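PDB 5C3R: thymine dioxygenase, which probably oxidises the methyl group of thymine in steps, as an iron-dependent dioxygenase that uses 2-oxoglutarate as co-substrate. Local coordinates for residues 91-96 and 120-125; 160-165 and 219-224; 191-196 and 289-294. All blocks are in the same frame, centred on the assembly; numbering follows the deposited sequence.

Contact 1 of 3, residues 91-96 and 120-125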
# COMPACT_ATOMS: atom_id res chain seq x y z
N GLY A 91 -15.05 1.11 2.08
CA GLY A 91 -15.81 0.45 3.13
C GLY A 91 -15.14 -0.78 3.72
O GLY A 91 -13.98 -1.06 3.44
N TYR A 92 -15.90 -1.50 4.54
CA TYR A 92 -15.36 -2.60 5.34
C TYR A 92 -15.44 -3.94 4.63
O TYR A 92 -16.43 -4.24 3.97
CB TYR A 92 -16.12 -2.69 6.67
CG TYR A 92 -15.73 -3.89 7.50
CD1 TYR A 92 -14.57 -3.89 8.26
CD2 TYR A 92 -16.52 -5.03 7.50
CE1 TYR A 92 -14.20 -5.00 9.00
CE2 TYR A 92 -16.16 -6.15 8.24
CZ TYR A 92 -15.00 -6.13 8.99
OH TYR A 92 -14.65 -7.23 9.73
N SER A 93 -14.40 -4.75 4.77
CA SER A 93 -14.43 -6.14 4.29
C SER A 93 -13.54 -7.07 5.10
O SER A 93 -12.54 -6.67 5.70
CB SER A 93 -14.03 -6.21 2.83
OG SER A 93 -12.73 -5.70 2.65
N ALA A 94 -13.94 -8.34 5.13
CA ALA A 94 -13.13 -9.41 5.68
C ALA A 94 -13.32 -10.61 4.77
O ALA A 94 -14.46 -10.97 4.48
CB ALA A 94 -13.57 -9.74 7.10
N PRO A 95 -12.22 -11.23 4.31
CA PRO A 95 -12.37 -12.33 3.36
C PRO A 95 -13.16 -13.50 3.94
O PRO A 95 -12.83 -13.99 5.02
CB PRO A 95 -10.93 -12.75 3.05
CG PRO A 95 -10.11 -12.22 4.18
CD PRO A 95 -10.81 -10.99 4.68
N GLY A 96 -14.21 -13.91 3.23
CA GLY A 96 -15.00 -15.06 3.62
C GLY A 96 -14.47 -16.32 2.96
O GLY A 96 -13.64 -16.27 2.05
N LYS A 120 -7.39 -11.38 8.09
CA LYS A 120 -7.33 -9.92 8.12
C LYS A 120 -8.73 -9.32 7.99
O LYS A 120 -9.67 -10.00 7.62
CB LYS A 120 -6.43 -9.40 7.00
CG LYS A 120 -6.99 -9.56 5.58
CD LYS A 120 -5.95 -9.25 4.51
CE LYS A 120 -6.55 -9.23 3.12
NZ LYS A 120 -7.14 -7.90 2.78
N GLU A 121 -8.84 -8.04 8.32
CA GLU A 121 -10.02 -7.26 7.99
C GLU A 121 -9.55 -5.86 7.63
O GLU A 121 -8.50 -5.41 8.08
CB GLU A 121 -11.03 -7.26 9.14
CG GLU A 121 -10.52 -6.63 10.42
CD GLU A 121 -11.48 -6.76 11.58
OE1 GLU A 121 -12.71 -6.76 11.36
OE2 GLU A 121 -11.00 -6.85 12.73
N SER A 122 -10.32 -5.17 6.80
CA SER A 122 -9.91 -3.86 6.33
C SER A 122 -11.05 -2.87 6.26
O SER A 122 -12.22 -3.24 6.27
CB SER A 122 -9.24 -3.98 4.96
OG SER A 122 -10.16 -4.48 4.01
N TYR A 123 -10.69 -1.59 6.21
CA TYR A 123 -11.64 -0.52 6.01
C TYR A 123 -11.00 0.56 5.15
O TYR A 123 -9.97 1.13 5.51
CB TYR A 123 -12.07 0.07 7.35
CG TYR A 123 -13.06 1.20 7.22
CD1 TYR A 123 -14.40 0.95 6.91
CD2 TYR A 123 -12.67 2.52 7.43
CE1 TYR A 123 -15.31 1.98 6.80
CE2 TYR A 123 -13.58 3.56 7.32
CZ TYR A 123 -14.90 3.29 7.01
OH TYR A 123 -15.81 4.32 6.90
N GLU A 124 -11.64 0.84 4.02
CA GLU A 124 -11.05 1.72 3.02
C GLU A 124 -11.79 3.05 2.88
O GLU A 124 -13.01 3.08 2.74
CB GLU A 124 -10.94 0.99 1.70
CG GLU A 124 -9.92 -0.14 1.79
CD GLU A 124 -9.96 -1.09 0.62
OE1 GLU A 124 -8.88 -1.34 0.04
OE2 GLU A 124 -11.05 -1.58 0.29
N ILE A 125 -11.02 4.13 2.92
CA ILE A 125 -11.51 5.50 2.85
C ILE A 125 -10.93 6.17 1.61
O ILE A 125 -9.71 6.19 1.44
CB ILE A 125 -11.04 6.29 4.09
CG1 ILE A 125 -11.73 5.76 5.35
CG2 ILE A 125 -11.31 7.78 3.92
CD1 ILE A 125 -10.97 6.09 6.62
O HOH W 1 -11.82 -2.76 2.78
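Gly91 O, Ser93 OG, Ser122 OG and Glu124 OE2 all hold one water, which donates to the glycine carbonyl and the carboxylate and accepts from the two serine hydroxyls. Its shortest bond is to Ser122 OG, 2.7 Å, and both serines reach it with OG between the backbone N and carbonyl carbon. Gly91 O has a second donor, Glu124 N at 3.1 Å, which sits well above the carbonyl plane. Gly91 N to Glu124 O, with Ser93 and Ser122 bonded both ways, completes the antiparallel ladder. At the backbone angles of Gly91 a CB would collide with the carbonyl oxygen of the residue before it.

Tyr92 and Tyr123 sit side by side on the other face of the sheet as a non-hydrogen-bonded pair, Tyr92 CB resting 4.0 Å from Tyr123 CD1. With CG anti to the backbone N (chi1 173°), Tyr92 runs along the partner strand until its OH donates to Glu121 OE1 at 2.6 Å. The acceptor lies in the ring plane and uses its anti lone pair, while ring and carboxylate are turned 64° apart. Glu121 OE1 also pairs with Lys78, and Glu124 OE1 bridges to Arg192, which binds 2-oxoglutarate. Strand 91-93 is the outermost strand on this side of the mixed sheet, extending the sheet of the double-stranded beta-helix of 2-oxoglutarate oxygenases.

Contact 2 of 3, residues 160-165 and 219-224. With HMU (5-hydroxymethyl uracil), chain G.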
# COMPACT_ATOMS: atom_id res chain seq x y z
N ALA A 160 -0.54 14.90 0.60
CA ALA A 160 0.59 15.83 0.46
C ALA A 160 1.91 15.07 0.30
O ALA A 160 2.72 15.41 -0.57
CB ALA A 160 0.66 16.76 1.66
N LEU A 161 2.12 14.04 1.11
CA LEU A 161 3.37 13.27 1.04
C LEU A 161 3.54 12.58 -0.32
O LEU A 161 4.65 12.53 -0.85
CB LEU A 161 3.44 12.24 2.18
CG LEU A 161 4.70 11.38 2.26
CD1 LEU A 161 5.97 12.21 2.31
CD2 LEU A 161 4.63 10.45 3.46
N HIS A 162 2.44 12.06 -0.89
CA HIS A 162 2.46 11.47 -2.24
C HIS A 162 3.04 12.45 -3.25
O HIS A 162 3.99 12.13 -3.96
CB HIS A 162 1.03 11.08 -2.66
CG HIS A 162 0.93 10.55 -4.07
ND1 HIS A 162 -0.20 10.73 -4.84
CD2 HIS A 162 1.79 9.84 -4.83
CE1 HIS A 162 -0.02 10.16 -6.02
NE2 HIS A 162 1.18 9.61 -6.04
N ILE A 163 2.47 13.65 -3.29
CA ILE A 163 2.95 14.68 -4.21
C ILE A 163 4.45 14.90 -4.04
O ILE A 163 5.19 14.96 -5.03
CB ILE A 163 2.16 15.99 -4.01
CG1 ILE A 163 0.71 15.81 -4.50
CG2 ILE A 163 2.79 17.15 -4.77
CD1 ILE A 163 -0.30 16.70 -3.80
N GLU A 164 4.90 14.99 -2.79
CA GLU A 164 6.31 15.23 -2.48
C GLU A 164 7.24 14.08 -2.92
O GLU A 164 8.34 14.33 -3.42
CB GLU A 164 6.48 15.54 -0.99
CG GLU A 164 5.85 16.88 -0.61
CD GLU A 164 5.68 17.08 0.88
OE1 GLU A 164 5.30 18.21 1.27
OE2 GLU A 164 5.91 16.14 1.67
N VAL A 165 6.79 12.84 -2.74
CA VAL A 165 7.59 11.69 -3.19
C VAL A 165 7.70 11.64 -4.71
O VAL A 165 8.75 11.25 -5.24
CB VAL A 165 7.06 10.35 -2.64
CG1 VAL A 165 7.86 9.18 -3.20
CG2 VAL A 165 7.13 10.33 -1.12
N TYR A 219 -1.35 -1.71 -7.23
CA TYR A 219 -1.88 -1.33 -8.54
C TYR A 219 -1.47 0.05 -9.02
O TYR A 219 -1.33 0.27 -10.22
CB TYR A 219 -3.42 -1.36 -8.52
CG TYR A 219 -4.04 -2.59 -7.92
CD1 TYR A 219 -3.45 -3.84 -8.06
CD2 TYR A 219 -5.24 -2.51 -7.23
CE1 TYR A 219 -4.03 -4.97 -7.51
CE2 TYR A 219 -5.83 -3.64 -6.68
CZ TYR A 219 -5.21 -4.87 -6.82
OH TYR A 219 -5.78 -6.00 -6.29
N GLY A 220 -1.30 0.98 -8.08
CA GLY A 220 -1.23 2.41 -8.38
C GLY A 220 0.16 2.95 -8.66
O GLY A 220 0.99 2.27 -9.25
N SER A 221 0.40 4.20 -8.25
CA SER A 221 1.70 4.85 -8.43
C SER A 221 2.64 4.44 -7.30
O SER A 221 3.66 3.78 -7.55
CB SER A 221 1.55 6.37 -8.49
OG SER A 221 0.79 6.86 -7.39
N ILE A 222 2.32 4.84 -6.08
CA ILE A 222 3.04 4.39 -4.89
C ILE A 222 2.07 4.05 -3.76
O ILE A 222 0.90 4.46 -3.78
CB ILE A 222 4.07 5.42 -4.36
CG1 ILE A 222 3.40 6.71 -3.87
CG2 ILE A 222 5.13 5.75 -5.42
CD1 ILE A 222 4.29 7.59 -3.03
N THR A 223 2.58 3.32 -2.78
CA THR A 223 1.84 2.99 -1.58
C THR A 223 2.67 3.42 -0.38
O THR A 223 3.85 3.07 -0.28
CB THR A 223 1.56 1.48 -1.51
OG1 THR A 223 0.72 1.10 -2.60
CG2 THR A 223 0.85 1.11 -0.21
N LEU A 224 2.06 4.19 0.52
CA LEU A 224 2.69 4.55 1.78
C LEU A 224 2.22 3.55 2.81
O LEU A 224 1.04 3.54 3.16
CB LEU A 224 2.31 5.97 2.20
CG LEU A 224 2.53 7.03 1.13
CD1 LEU A 224 1.81 8.31 1.50
CD2 LEU A 224 4.02 7.27 0.94
N1 HMU G . -6.42 -2.04 -3.31
C2 HMU G . -6.06 -0.79 -3.99
O2 HMU G . -6.87 0.10 -4.10
N3 HMU G . -4.70 -0.64 -4.54
C4 HMU G . -3.76 -1.70 -4.40
O3 HMU G . -3.25 -4.58 -2.23
O4 HMU G . -2.65 -1.55 -4.85
C5 HMU G . -4.14 -2.94 -3.71
CM5 HMU G . -3.16 -4.08 -3.54
C6 HMU G . -5.48 -3.08 -3.18
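His162 lays its imidazole obliquely across Ile222, with CD2 3.6 Å from Ile222 CG1. This is a helix packed on the major sheet of the double-stranded beta-helix fold: helix 147-173 supplies residues 160-165, and the axes of the two short segments pass 9.9 Å apart, leaving the side chains to fill the space between. His162 reaches the strand because CG is anti to the backbone N (chi1 176°), which carries NE2 on to Ser221 OG at 3.1 Å. The N-H...O angle of 121° makes that bond weak, and the hydroxyl has a further weak bond to Cys295 O. A classic beta bulge sets Ser221 and Ile222 together opposite Cys295, where strand 222-227 begins.

Ile222 holds CG1 between its backbone N and carbonyl carbon, and its extended CD1 continues to Val165 CG1, 3.9 Å away. One helical turn back, Leu161 CD2 meets Leu224 CD1 at 4.0 Å, so His162 and Val165 share Ile222 while Leu161 takes Leu224, two residues on. Between them Thr223 turns to the other side and bonds to the metal ligand Asp218.

At the far end of 219-224 the chain serves the pyrimidine pocket, probably that of the substrate, where HMU C4 stands 3.3 Å above one face of the Tyr219 ring, offset toward the rim. A serine in its place would probably strip the pyrimidine of the aromatic cover on that face and leave it freer to tilt. Tyr219 N donates to HMU O4 at 2.7 Å, with an N-H...O angle of 157°.

Contact 3 of 3, residues 191-196 and 289-294. With HMU (5-hydroxymethyl uracil), chain G; AKG (2-oxoglutaric acid), chain F.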
# COMPACT_ATOMS: atom_id res chain seq x y z
N LEU A 191 -7.12 5.18 1.40
CA LEU A 191 -6.57 4.93 2.73
C LEU A 191 -7.15 3.61 3.23
O LEU A 191 -8.33 3.54 3.59
CB LEU A 191 -6.96 6.08 3.66
CG LEU A 191 -6.70 5.98 5.16
CD1 LEU A 191 -5.22 5.80 5.46
CD2 LEU A 191 -7.23 7.24 5.84
N ARG A 192 -6.32 2.57 3.22
CA ARG A 192 -6.73 1.26 3.71
C ARG A 192 -6.24 1.02 5.13
O ARG A 192 -5.04 0.84 5.36
CB ARG A 192 -6.22 0.15 2.78
CG ARG A 192 -6.57 -1.26 3.24
CD ARG A 192 -5.93 -2.34 2.39
NE ARG A 192 -6.81 -2.84 1.33
CZ ARG A 192 -6.51 -3.85 0.51
NH1 ARG A 192 -5.34 -4.48 0.59
NH2 ARG A 192 -7.39 -4.22 -0.41
N LEU A 193 -7.16 1.01 6.08
CA LEU A 193 -6.85 0.61 7.45
C LEU A 193 -6.90 -0.90 7.51
O LEU A 193 -7.81 -1.52 6.95
CB LEU A 193 -7.87 1.21 8.43
CG LEU A 193 -8.07 2.72 8.36
CD1 LEU A 193 -9.16 3.13 9.33
CD2 LEU A 193 -6.79 3.49 8.64
N LEU A 194 -5.92 -1.51 8.18
CA LEU A 194 -5.81 -2.96 8.25
C LEU A 194 -5.67 -3.42 9.69
O LEU A 194 -4.95 -2.82 10.48
CB LEU A 194 -4.60 -3.45 7.44
CG LEU A 194 -4.79 -3.57 5.93
CD1 LEU A 194 -3.47 -3.41 5.20
CD2 LEU A 194 -5.44 -4.89 5.58
N HIS A 195 -6.36 -4.51 10.00
CA HIS A 195 -6.22 -5.17 11.28
C HIS A 195 -6.11 -6.66 11.03
O HIS A 195 -7.00 -7.26 10.42
CB HIS A 195 -7.41 -4.83 12.17
CG HIS A 195 -7.48 -5.65 13.42
ND1 HIS A 195 -8.62 -6.32 13.80
CD2 HIS A 195 -6.56 -5.89 14.38
CE1 HIS A 195 -8.40 -6.95 14.94
NE2 HIS A 195 -7.16 -6.70 15.32
N TYR A 196 -4.99 -7.23 11.46
CA TYR A 196 -4.74 -8.65 11.39
C TYR A 196 -4.90 -9.18 12.81
O TYR A 196 -4.00 -8.99 13.64
CB TYR A 196 -3.32 -8.93 10.87
CG TYR A 196 -3.00 -8.35 9.50
CD1 TYR A 196 -3.20 -9.09 8.34
CD2 TYR A 196 -2.47 -7.07 9.38
CE1 TYR A 196 -2.90 -8.56 7.10
CE2 TYR A 196 -2.18 -6.53 8.13
CZ TYR A 196 -2.39 -7.29 7.00
OH TYR A 196 -2.09 -6.77 5.76
N TYR A 289 -1.47 -4.26 13.33
CA TYR A 289 -2.10 -3.12 12.67
C TYR A 289 -1.14 -2.52 11.66
O TYR A 289 0.05 -2.33 11.94
CB TYR A 289 -2.47 -2.04 13.69
CG TYR A 289 -3.57 -2.44 14.63
CD1 TYR A 289 -4.91 -2.29 14.28
CD2 TYR A 289 -3.28 -2.97 15.89
CE1 TYR A 289 -5.92 -2.66 15.15
CE2 TYR A 289 -4.28 -3.33 16.76
CZ TYR A 289 -5.60 -3.18 16.39
OH TYR A 289 -6.60 -3.55 17.26
N SER A 290 -1.66 -2.24 10.47
CA SER A 290 -0.93 -1.47 9.48
C SER A 290 -1.92 -0.56 8.77
O SER A 290 -3.13 -0.74 8.88
CB SER A 290 -0.21 -2.38 8.49
OG SER A 290 -1.14 -3.09 7.68
N ILE A 291 -1.39 0.42 8.05
CA ILE A 291 -2.18 1.31 7.23
C ILE A 291 -1.52 1.44 5.87
O ILE A 291 -0.37 1.91 5.76
CB ILE A 291 -2.30 2.71 7.87
CG1 ILE A 291 -3.00 2.61 9.23
CG2 ILE A 291 -3.07 3.64 6.94
CD1 ILE A 291 -3.15 3.94 9.95
N ALA A 292 -2.24 1.04 4.83
CA ALA A 292 -1.77 1.16 3.46
C ALA A 292 -2.50 2.29 2.77
O ALA A 292 -3.70 2.20 2.53
CB ALA A 292 -1.98 -0.15 2.71
N TYR A 293 -1.78 3.35 2.45
CA TYR A 293 -2.34 4.46 1.70
C TYR A 293 -1.95 4.29 0.24
O TYR A 293 -0.83 4.60 -0.17
CB TYR A 293 -1.82 5.79 2.26
CG TYR A 293 -2.46 7.01 1.66
CD1 TYR A 293 -3.65 7.52 2.17
CD2 TYR A 293 -1.88 7.67 0.59
CE1 TYR A 293 -4.24 8.65 1.63
CE2 TYR A 293 -2.45 8.81 0.04
CZ TYR A 293 -3.64 9.29 0.57
OH TYR A 293 -4.22 10.42 0.03
N PHE A 294 -2.89 3.79 -0.55
CA PHE A 294 -2.64 3.56 -1.97
C PHE A 294 -2.74 4.88 -2.71
O PHE A 294 -3.80 5.51 -2.72
CB PHE A 294 -3.64 2.55 -2.53
CG PHE A 294 -3.60 1.22 -1.83
CD1 PHE A 294 -2.45 0.46 -1.83
CD2 PHE A 294 -4.73 0.72 -1.19
CE1 PHE A 294 -2.41 -0.77 -1.19
CE2 PHE A 294 -4.69 -0.50 -0.56
CZ PHE A 294 -3.53 -1.25 -0.56
N1 HMU G . -6.42 -2.04 -3.31
C2 HMU G . -6.06 -0.79 -3.99
O2 HMU G . -6.87 0.10 -4.10
N3 HMU G . -4.70 -0.64 -4.54
C4 HMU G . -3.76 -1.70 -4.40
O3 HMU G . -3.25 -4.58 -2.23
O4 HMU G . -2.65 -1.55 -4.85
C5 HMU G . -4.14 -2.94 -3.71
CM5 HMU G . -3.16 -4.08 -3.54
C6 HMU G . -5.48 -3.08 -3.18
C1 AKG F . -1.66 -4.20 1.03
O1 AKG F . -1.63 -4.03 -0.20
O2 AKG F . -2.70 -3.97 1.69
C2 AKG F . -0.45 -4.68 1.72
O5 AKG F . 0.55 -4.96 1.05
C3 AKG F . -0.47 -4.84 3.23
C4 AKG F . 0.94 -4.95 3.82
C5 AKG F . 0.94 -4.86 5.33
O3 AKG F . 2.03 -4.69 5.90
O4 AKG F . -0.13 -4.96 5.99
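Phe294 turns its edge to Arg192 NE and to the C1 carboxylate of 2-oxoglutarate, while one face of its ring carries the pyrimidine, HMU N3 standing 3.4 Å above the plane, and Ala292 O lies more distantly over the opposite face. These groups line the pocket on the major sheet of the double-stranded beta-helix, where strands 190-200 and 284-295 run antiparallel as neighbours. The guanidinium stands nearly upright to the ring, 82° between planes, and takes Phe294 CE2 and HMU C6 over one and the same face. A bend at chi3 (-96°) brings Arg192 NH1 to AKG O2 at 2.9 Å, the acceptor lying in the guanidinium plane.

Arg192 and Ala292 bond both ways; Leu194 and Ser290 do too, although Ser290 N to Leu194 O is weak. At the other end of the co-substrate, Tyr196 OH and Ser290 OG each donate to AKG O4 at 2.7 Å, two bonds which probably limit the turning of that carboxylate. Arg288 also bonds to the molecule.

The reverse side of the sheet is mainly apolar, with Leu193 CD2 alongside Ile291 CD1 and helices 57-71 and 147-173 packed over it. There His195 and Tyr289 lie side by side, planes 20° apart and ring centroids separated by 4.8 Å, and His195 CD2 sits over the tyrosine face, 3.4 Å from Tyr289 CE1.

Strands 222-227, 284-295, 190-200, 121-125 and 91-93 follow one another across a single mixed sheet, so the three contacts sample it from the middle to one border. Contact 3 is central, its centre 10 Å from that of contact 1 and 15 Å from that of contact 2; contacts 1 and 2 lie 22 Å apart and do not touch. Leu224 O to Tyr293 N and Glu121 OE2 to His195 ND1, both probable hydrogen bonds, tie the outer contacts to the middle one. Along the chain contact 1 closes first, then the segments of contacts 2 and 3 alternate. Distant parts of the sequence thereby converge on one pocket for co-substrate and pyrimidine.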